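Local coordinates for putative acetyltransferase (Nocardia farcinica, PDB 3D9W), which probably transfers an acetyl group from acetyl-CoA to the amino group of arylamine substrates, at residues Leu224-Leu235 and Val262-Glu270. Sequence-based numbering, arbitrary orientation.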
ATOM      1  N   LEU A 224       0.335  -6.864  -9.681  1.00 22.49           N
ATOM      2  CA  LEU A 224       0.552  -7.464  -8.373  1.00 21.05           C
ATOM      3  C   LEU A 224       1.944  -7.219  -7.798  1.00 21.24           C
ATOM      4  O   LEU A 224       2.953  -7.231  -8.510  1.00 21.66           O
ATOM      5  CB  LEU A 224       0.328  -8.975  -8.461  1.00 20.65           C
ATOM      6  CG  LEU A 224      -0.856  -9.462  -9.294  1.00 19.61           C
ATOM      7  CD1 LEU A 224      -0.870 -10.980  -9.342  1.00 17.30           C
ATOM      8  CD2 LEU A 224      -2.142  -8.927  -8.699  1.00 19.31           C
ATOM      9  N   GLN A 225       1.993  -6.993  -6.497  1.00 19.40           N
ATOM     10  CA  GLN A 225       3.261  -6.808  -5.835  1.00 18.65           C
ATOM     11  C   GLN A 225       3.217  -7.672  -4.591  1.00 19.92           C
ATOM     12  O   GLN A 225       2.148  -7.932  -4.043  1.00 19.98           O
ATOM     13  CB  GLN A 225       3.473  -5.356  -5.431  1.00 18.43           C
ATOM     14  CG  GLN A 225       3.437  -4.373  -6.556  1.00 17.83           C
ATOM     15  CD  GLN A 225       3.702  -2.974  -6.071  1.00 18.81           C
ATOM     16  OE1 GLN A 225       4.834  -2.623  -5.732  1.00 19.38           O
ATOM     17  NE2 GLN A 225       2.652  -2.163  -6.014  1.00 16.11           N
ATOM     18  N   ARG A 226       4.379  -8.152  -4.175  1.00 19.38           N
ATOM     19  CA  ARG A 226       4.497  -8.952  -2.970  1.00 19.07           C
ATOM     20  C   ARG A 226       5.773  -8.394  -2.382  1.00 19.65           C
ATOM     21  O   ARG A 226       6.790  -8.301  -3.072  1.00 19.12           O
ATOM     22  CB  ARG A 226       4.655 -10.437  -3.296  1.00 18.38           C
ATOM     23  CG  ARG A 226       4.652 -11.322  -2.067  1.00 16.74           C
ATOM     24  CD  ARG A 226       3.338 -11.208  -1.330  1.00 17.21           C
ATOM     25  NE  ARG A 226       3.261 -12.166  -0.235  1.00 19.36           N
ATOM     26  CZ  ARG A 226       3.698 -11.943   0.999  1.00 18.62           C
ATOM     27  NH1 ARG A 226       4.244 -10.779   1.317  1.00 18.50           N
ATOM     28  NH2 ARG A 226       3.611 -12.896   1.912  1.00 17.96           N
ATOM     29  N   PHE A 227       5.731  -7.993  -1.121  1.00 19.53           N
ATOM     30  CA  PHE A 227       6.919  -7.403  -0.531  1.00 19.79           C
ATOM     31  C   PHE A 227       7.543  -8.189   0.613  1.00 20.82           C
ATOM     32  O   PHE A 227       6.872  -8.566   1.576  1.00 21.74           O
ATOM     33  CB  PHE A 227       6.609  -5.980  -0.076  1.00 16.69           C
ATOM     34  CG  PHE A 227       7.813  -5.211   0.338  1.00 15.09           C
ATOM     35  CD1 PHE A 227       8.854  -5.009  -0.555  1.00 13.01           C
ATOM     36  CD2 PHE A 227       7.924  -4.709   1.633  1.00 14.27           C
ATOM     37  CE1 PHE A 227       9.992  -4.322  -0.168  1.00 13.07           C
ATOM     38  CE2 PHE A 227       9.060  -4.019   2.031  1.00 12.89           C
ATOM     39  CZ  PHE A 227      10.099  -3.827   1.127  1.00 13.25           C
ATOM     40  N   HIS A 228       8.841  -8.436   0.484  1.00 20.45           N
ATOM     41  CA  HIS A 228       9.596  -9.159   1.494  1.00 21.91           C
ATOM     42  C   HIS A 228      10.680  -8.228   2.045  1.00 22.73           C
ATOM     43  O   HIS A 228      10.972  -7.187   1.448  1.00 23.00           O
ATOM     44  CB  HIS A 228      10.204 -10.428   0.885  1.00 21.33           C
ATOM     45  CG  HIS A 228       9.180 -11.417   0.404  1.00 22.06           C
ATOM     46  ND1 HIS A 228       8.289 -12.040   1.251  1.00 20.20           N
ATOM     47  CD2 HIS A 228       8.904 -11.882  -0.839  1.00 21.51           C
ATOM     48  CE1 HIS A 228       7.511 -12.847   0.553  1.00 20.61           C
ATOM     49  NE2 HIS A 228       7.863 -12.771  -0.718  1.00 21.12           N
ATOM     50  N   SER A 229      11.269  -8.586   3.184  1.00 21.91           N
ATOM     51  CA  SER A 229      12.281  -7.727   3.780  1.00 20.94           C
ATOM     52  C   SER A 229      13.512  -7.634   2.897  1.00 20.22           C
ATOM     53  O   SER A 229      14.186  -6.613   2.881  1.00 19.24           O
ATOM     54  CB  SER A 229      12.685  -8.244   5.162  1.00 20.92           C
ATOM     55  OG  SER A 229      13.711  -9.210   5.051  1.00 21.82           O
ATOM     56  N   ASP A 230      13.785  -8.690   2.142  1.00 20.01           N
ATOM     57  CA  ASP A 230      14.958  -8.722   1.284  1.00 20.97           C
ATOM     58  C   ASP A 230      14.696  -8.686  -0.221  1.00 21.78           C
ATOM     59  O   ASP A 230      15.636  -8.629  -1.009  1.00 23.27           O
ATOM     60  CB  ASP A 230      15.786  -9.963   1.617  1.00 21.05           C
ATOM     61  CG  ASP A 230      15.062 -11.258   1.281  1.00 22.10           C
ATOM     62  OD1 ASP A 230      13.820 -11.230   1.160  1.00 21.12           O
ATOM     63  OD2 ASP A 230      15.731 -12.309   1.148  1.00 22.25           O
ATOM     64  N   ARG A 231      13.435  -8.723  -0.630  1.00 23.04           N
ATOM     65  CA  ARG A 231      13.110  -8.705  -2.053  1.00 23.59           C
ATOM     66  C   ARG A 231      11.699  -8.186  -2.328  1.00 23.72           C
ATOM     67  O   ARG A 231      10.841  -8.163  -1.439  1.00 24.32           O
ATOM     68  CB  ARG A 231      13.276 -10.105  -2.646  1.00 25.16           C
ATOM     69  CG  ARG A 231      12.399 -11.152  -1.994  1.00 30.07           C
ATOM     70  CD  ARG A 231      12.582 -12.517  -2.646  1.00 35.13           C
ATOM     71  NE  ARG A 231      11.425 -13.388  -2.419  1.00 38.55           N
ATOM     72  CZ  ARG A 231      11.148 -13.999  -1.267  1.00 39.05           C
ATOM     73  NH1 ARG A 231      11.955 -13.848  -0.217  1.00 36.77           N
ATOM     74  NH2 ARG A 231      10.046 -14.743  -1.159  1.00 39.30           N
ATOM     75  N   HIS A 232      11.469  -7.775  -3.571  1.00 22.07           N
ATOM     76  CA  HIS A 232      10.187  -7.221  -3.982  1.00 19.33           C
ATOM     77  C   HIS A 232       9.779  -7.842  -5.312  1.00 17.78           C
ATOM     78  O   HIS A 232      10.498  -7.740  -6.296  1.00 16.03           O
ATOM     79  CB  HIS A 232      10.338  -5.701  -4.115  1.00 18.73           C
ATOM     80  CG  HIS A 232       9.111  -4.994  -4.598  1.00 18.49           C
ATOM     81  ND1 HIS A 232       9.171  -3.860  -5.379  1.00 19.32           N
ATOM     82  CD2 HIS A 232       7.796  -5.231  -4.380  1.00 19.28           C
ATOM     83  CE1 HIS A 232       7.946  -3.429  -5.624  1.00 18.80           C
ATOM     84  NE2 HIS A 232       7.093  -4.243  -5.028  1.00 19.92           N
ATOM     85  N   HIS A 233       8.633  -8.505  -5.328  1.00 17.35           N
ATOM     86  CA  HIS A 233       8.137  -9.121  -6.547  1.00 17.55           C
ATOM     87  C   HIS A 233       7.088  -8.204  -7.140  1.00 18.41           C
ATOM     88  O   HIS A 233       6.340  -7.566  -6.411  1.00 17.97           O
ATOM     89  CB  HIS A 233       7.474 -10.468  -6.268  1.00 19.08           C
ATOM     90  CG  HIS A 233       8.411 -11.536  -5.796  1.00 20.15           C
ATOM     91  ND1 HIS A 233       9.450 -12.015  -6.566  1.00 20.21           N
ATOM     92  CD2 HIS A 233       8.446 -12.240  -4.640  1.00 19.58           C
ATOM     93  CE1 HIS A 233      10.084 -12.967  -5.905  1.00 19.48           C
ATOM     94  NE2 HIS A 233       9.494 -13.122  -4.733  1.00 21.28           N
ATOM     95  N   VAL A 234       7.030  -8.146  -8.465  1.00 19.81           N
ATOM     96  CA  VAL A 234       6.042  -7.323  -9.154  1.00 20.25           C
ATOM     97  C   VAL A 234       5.566  -7.973 -10.448  1.00 21.45           C
ATOM     98  O   VAL A 234       6.370  -8.445 -11.251  1.00 20.70           O
ATOM     99  CB  VAL A 234       6.602  -5.920  -9.513  1.00 21.83           C
ATOM    100  CG1 VAL A 234       5.578  -5.141 -10.336  1.00 19.56           C
ATOM    101  CG2 VAL A 234       6.940  -5.157  -8.255  1.00 20.91           C
ATOM    102  N   LEU A 235       4.250  -8.009 -10.631  1.00 22.91           N
ATOM    103  CA  LEU A 235       3.668  -8.538 -11.860  1.00 23.44           C
ATOM    104  C   LEU A 235       2.961  -7.378 -12.554  1.00 24.31           C
ATOM    105  O   LEU A 235       1.965  -6.867 -12.053  1.00 24.68           O
ATOM    106  CB  LEU A 235       2.662  -9.657 -11.589  1.00 22.48           C
ATOM    107  CG  LEU A 235       2.036 -10.146 -12.902  1.00 22.14           C
ATOM    108  CD1 LEU A 235       3.121 -10.644 -13.852  1.00 22.90           C
ATOM    109  CD2 LEU A 235       1.051 -11.245 -12.623  1.00 22.19           C
ATOM    110  N   VAL A 262       2.401 -18.553 -10.850  1.00 20.90           N
ATOM    111  CA  VAL A 262       3.166 -17.409 -10.362  1.00 20.65           C
ATOM    112  C   VAL A 262       2.365 -16.642  -9.323  1.00 21.03           C
ATOM    113  O   VAL A 262       2.901 -16.221  -8.303  1.00 21.14           O
ATOM    114  CB  VAL A 262       3.531 -16.453 -11.518  1.00 19.61           C
ATOM    115  CG1 VAL A 262       3.975 -15.113 -10.974  1.00 18.34           C
ATOM    116  CG2 VAL A 262       4.638 -17.064 -12.357  1.00 20.60           C
ATOM    117  N   ILE A 263       1.073 -16.485  -9.590  1.00 20.73           N
ATOM    118  CA  ILE A 263       0.171 -15.763  -8.715  1.00 21.57           C
ATOM    119  C   ILE A 263      -0.070 -16.460  -7.379  1.00 22.89           C
ATOM    120  O   ILE A 263      -0.316 -15.802  -6.372  1.00 24.18           O
ATOM    121  CB  ILE A 263      -1.159 -15.517  -9.438  1.00 21.15           C
ATOM    122  CG1 ILE A 263      -0.923 -14.549 -10.600  1.00 21.14           C
ATOM    123  CG2 ILE A 263      -2.196 -14.947  -8.480  1.00 22.02           C
ATOM    124  CD1 ILE A 263      -2.125 -14.382 -11.494  1.00 20.76           C
ATOM    125  N   ASN A 264       0.005 -17.787  -7.368  1.00 22.49           N
ATOM    126  CA  ASN A 264      -0.191 -18.554  -6.142  1.00 21.53           C
ATOM    127  C   ASN A 264       1.091 -18.633  -5.309  1.00 22.01           C
ATOM    128  O   ASN A 264       1.083 -18.360  -4.100  1.00 22.58           O
ATOM    129  CB  ASN A 264      -0.659 -19.972  -6.475  1.00 20.13           C
ATOM    130  CG  ASN A 264      -0.439 -20.946  -5.326  1.00 20.47           C
ATOM    131  OD1 ASN A 264      -1.013 -20.801  -4.254  1.00 20.90           O
ATOM    132  ND2 ASN A 264       0.400 -21.942  -5.551  1.00 20.64           N
ATOM    133  N   GLU A 265       2.191 -18.998  -5.960  1.00 20.07           N
ATOM    134  CA  GLU A 265       3.462 -19.136  -5.271  1.00 20.17           C
ATOM    135  C   GLU A 265       4.129 -17.813  -4.939  1.00 20.07           C
ATOM    136  O   GLU A 265       4.596 -17.613  -3.817  1.00 21.00           O
ATOM    137  CB  GLU A 265       4.422 -19.975  -6.107  1.00 21.54           C
ATOM    138  CG  GLU A 265       3.801 -21.216  -6.719  1.00 23.91           C
ATOM    139  CD  GLU A 265       4.835 -22.154  -7.302  1.00 23.64           C
ATOM    140  OE1 GLU A 265       5.739 -21.688  -8.020  1.00 25.42           O
ATOM    141  OE2 GLU A 265       4.738 -23.365  -7.046  1.00 25.33           O
ATOM    142  N   LEU A 266       4.164 -16.914  -5.919  1.00 19.84           N
ATOM    143  CA  LEU A 266       4.799 -15.612  -5.753  1.00 19.76           C
ATOM    144  C   LEU A 266       3.971 -14.486  -5.176  1.00 20.74           C
ATOM    145  O   LEU A 266       4.522 -13.489  -4.723  1.00 22.98           O
ATOM    146  CB  LEU A 266       5.354 -15.122  -7.082  1.00 15.99           C
ATOM    147  CG  LEU A 266       6.589 -15.841  -7.570  1.00 16.86           C
ATOM    148  CD1 LEU A 266       7.515 -14.820  -8.212  1.00 16.51           C
ATOM    149  CD2 LEU A 266       7.290 -16.519  -6.412  1.00 16.97           C
ATOM    150  N   PHE A 267       2.657 -14.623  -5.182  1.00 22.26           N
ATOM    151  CA  PHE A 267       1.834 -13.539  -4.690  1.00 21.92           C
ATOM    152  C   PHE A 267       0.805 -13.951  -3.664  1.00 21.83           C
ATOM    153  O   PHE A 267       0.003 -13.135  -3.214  1.00 22.73           O
ATOM    154  CB  PHE A 267       1.186 -12.853  -5.892  1.00 22.20           C
ATOM    155  CG  PHE A 267       2.183 -12.191  -6.800  1.00 20.09           C
ATOM    156  CD1 PHE A 267       2.800 -10.996  -6.423  1.00 19.92           C
ATOM    157  CD2 PHE A 267       2.554 -12.783  -7.996  1.00 19.30           C
ATOM    158  CE1 PHE A 267       3.774 -10.401  -7.223  1.00 18.21           C
ATOM    159  CE2 PHE A 267       3.531 -12.198  -8.809  1.00 19.15           C
ATOM    160  CZ  PHE A 267       4.140 -11.004  -8.419  1.00 18.66           C
ATOM    161  N   ASP A 268       0.839 -15.225  -3.297  1.00 21.16           N
ATOM    162  CA  ASP A 268      -0.061 -15.776  -2.300  1.00 20.48           C
ATOM    163  C   ASP A 268      -1.487 -15.327  -2.497  1.00 19.64           C
ATOM    164  O   ASP A 268      -2.179 -14.956  -1.553  1.00 19.25           O
ATOM    165  CB  ASP A 268       0.442 -15.397  -0.922  1.00 19.33           C
ATOM    166  CG  ASP A 268       1.846 -15.863  -0.697  1.00 20.39           C
ATOM    167  OD1 ASP A 268       2.085 -17.075  -0.895  1.00 21.23           O
ATOM    168  OD2 ASP A 268       2.707 -15.027  -0.345  1.00 18.19           O
ATOM    169  N   ILE A 269      -1.900 -15.368  -3.753  1.00 19.41           N
ATOM    170  CA  ILE A 269      -3.233 -14.997  -4.156  1.00 20.96           C
ATOM    171  C   ILE A 269      -3.877 -16.254  -4.730  1.00 22.76           C
ATOM    172  O   ILE A 269      -3.275 -16.936  -5.554  1.00 23.52           O
ATOM    173  CB  ILE A 269      -3.174 -13.880  -5.213  1.00 21.07           C
ATOM    174  CG1 ILE A 269      -2.682 -12.599  -4.545  1.00 18.93           C
ATOM    175  CG2 ILE A 269      -4.533 -13.699  -5.887  1.00 22.12           C
ATOM    176  CD1 ILE A 269      -2.540 -11.430  -5.477  1.00 19.98           C
ATOM    177  N   GLU A 270      -5.089 -16.556  -4.268  1.00 24.81           N
ATOM    178  CA  GLU A 270      -5.852 -17.730  -4.706  1.00 26.89           C
ATOM    179  C   GLU A 270      -7.193 -17.270  -5.289  1.00 26.99           C
ATOM    180  O   GLU A 270      -7.948 -16.548  -4.638  1.00 26.44           O
ATOM    181  CB  GLU A 270      -6.102 -18.660  -3.512  1.00 29.56           C
ATOM    182  CG  GLU A 270      -6.163 -20.136  -3.856  1.00 31.92           C
ATOM    183  CD  GLU A 270      -5.333 -20.982  -2.897  1.00 33.68           C
ATOM    184  OE1 GLU A 270      -4.195 -20.568  -2.553  1.00 32.90           O
ATOM    185  OE2 GLU A 270      -5.816 -22.066  -2.500  1.00 34.58           O
TER
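Arg226 and Phe267 mark the closest approach of the two backbones, with their CA atoms 5.6 Å apart. Residues 224-235 form a beta hairpin, whose antiparallel strands are paired by backbone hydrogen bonds between Leu224 and Leu235 and between Arg226 and His233. Residues 262-270 are the last part of a helix and the loop that follows it. Leu224, Arg226, His233 and Leu235 all project from the same face of the hairpin, toward this loop.

Phe267 lies on that face, its ring set against both strands. Leu224 CB sits over one face of the Phe267 ring, 4.0 Å from its centroid, as a CH-pi contact. The far end of the ring reaches the second strand, where Phe267 CZ is 3.7 Å from Leu235 CB. Beside it, Leu266 CD1 covers one face of the His233 imidazole, 4.0 Å from the ring centroid. His233 ND1 is hydrogen-bonded to Thr242 OG1 of the next strand. At the other end, Leu224 CD1 packs on Ile263 CG1 at 3.8 Å, and Leu224 CD2 meets Ile269 CD1.

The polar contact is a salt bridge. Arg226 bends at chi2 (62°) and presents its guanidinium side-on to Asp268 OD2. Arg226 NE gives the shorter bond to Asp268 OD2, 2.9 Å at 155°, on the anti lone pair. Arg226 NH2 adds a more bent hydrogen bond to Asp268 OD2, 3.2 Å long. The guanidinium plane of Arg226 and the carboxylate plane of Asp268 stand 68° apart. Arg226 NH1 is held by Thr47 O, and Asp268 OD1 pairs with Arg77, so both charged groups have second partners.

The C-terminal end of helix 259-265 and the loop after it thus pack on one face of a beta hairpin, the first two strands of the four-stranded antiparallel sheet in the arylamine N-acetyltransferase fold.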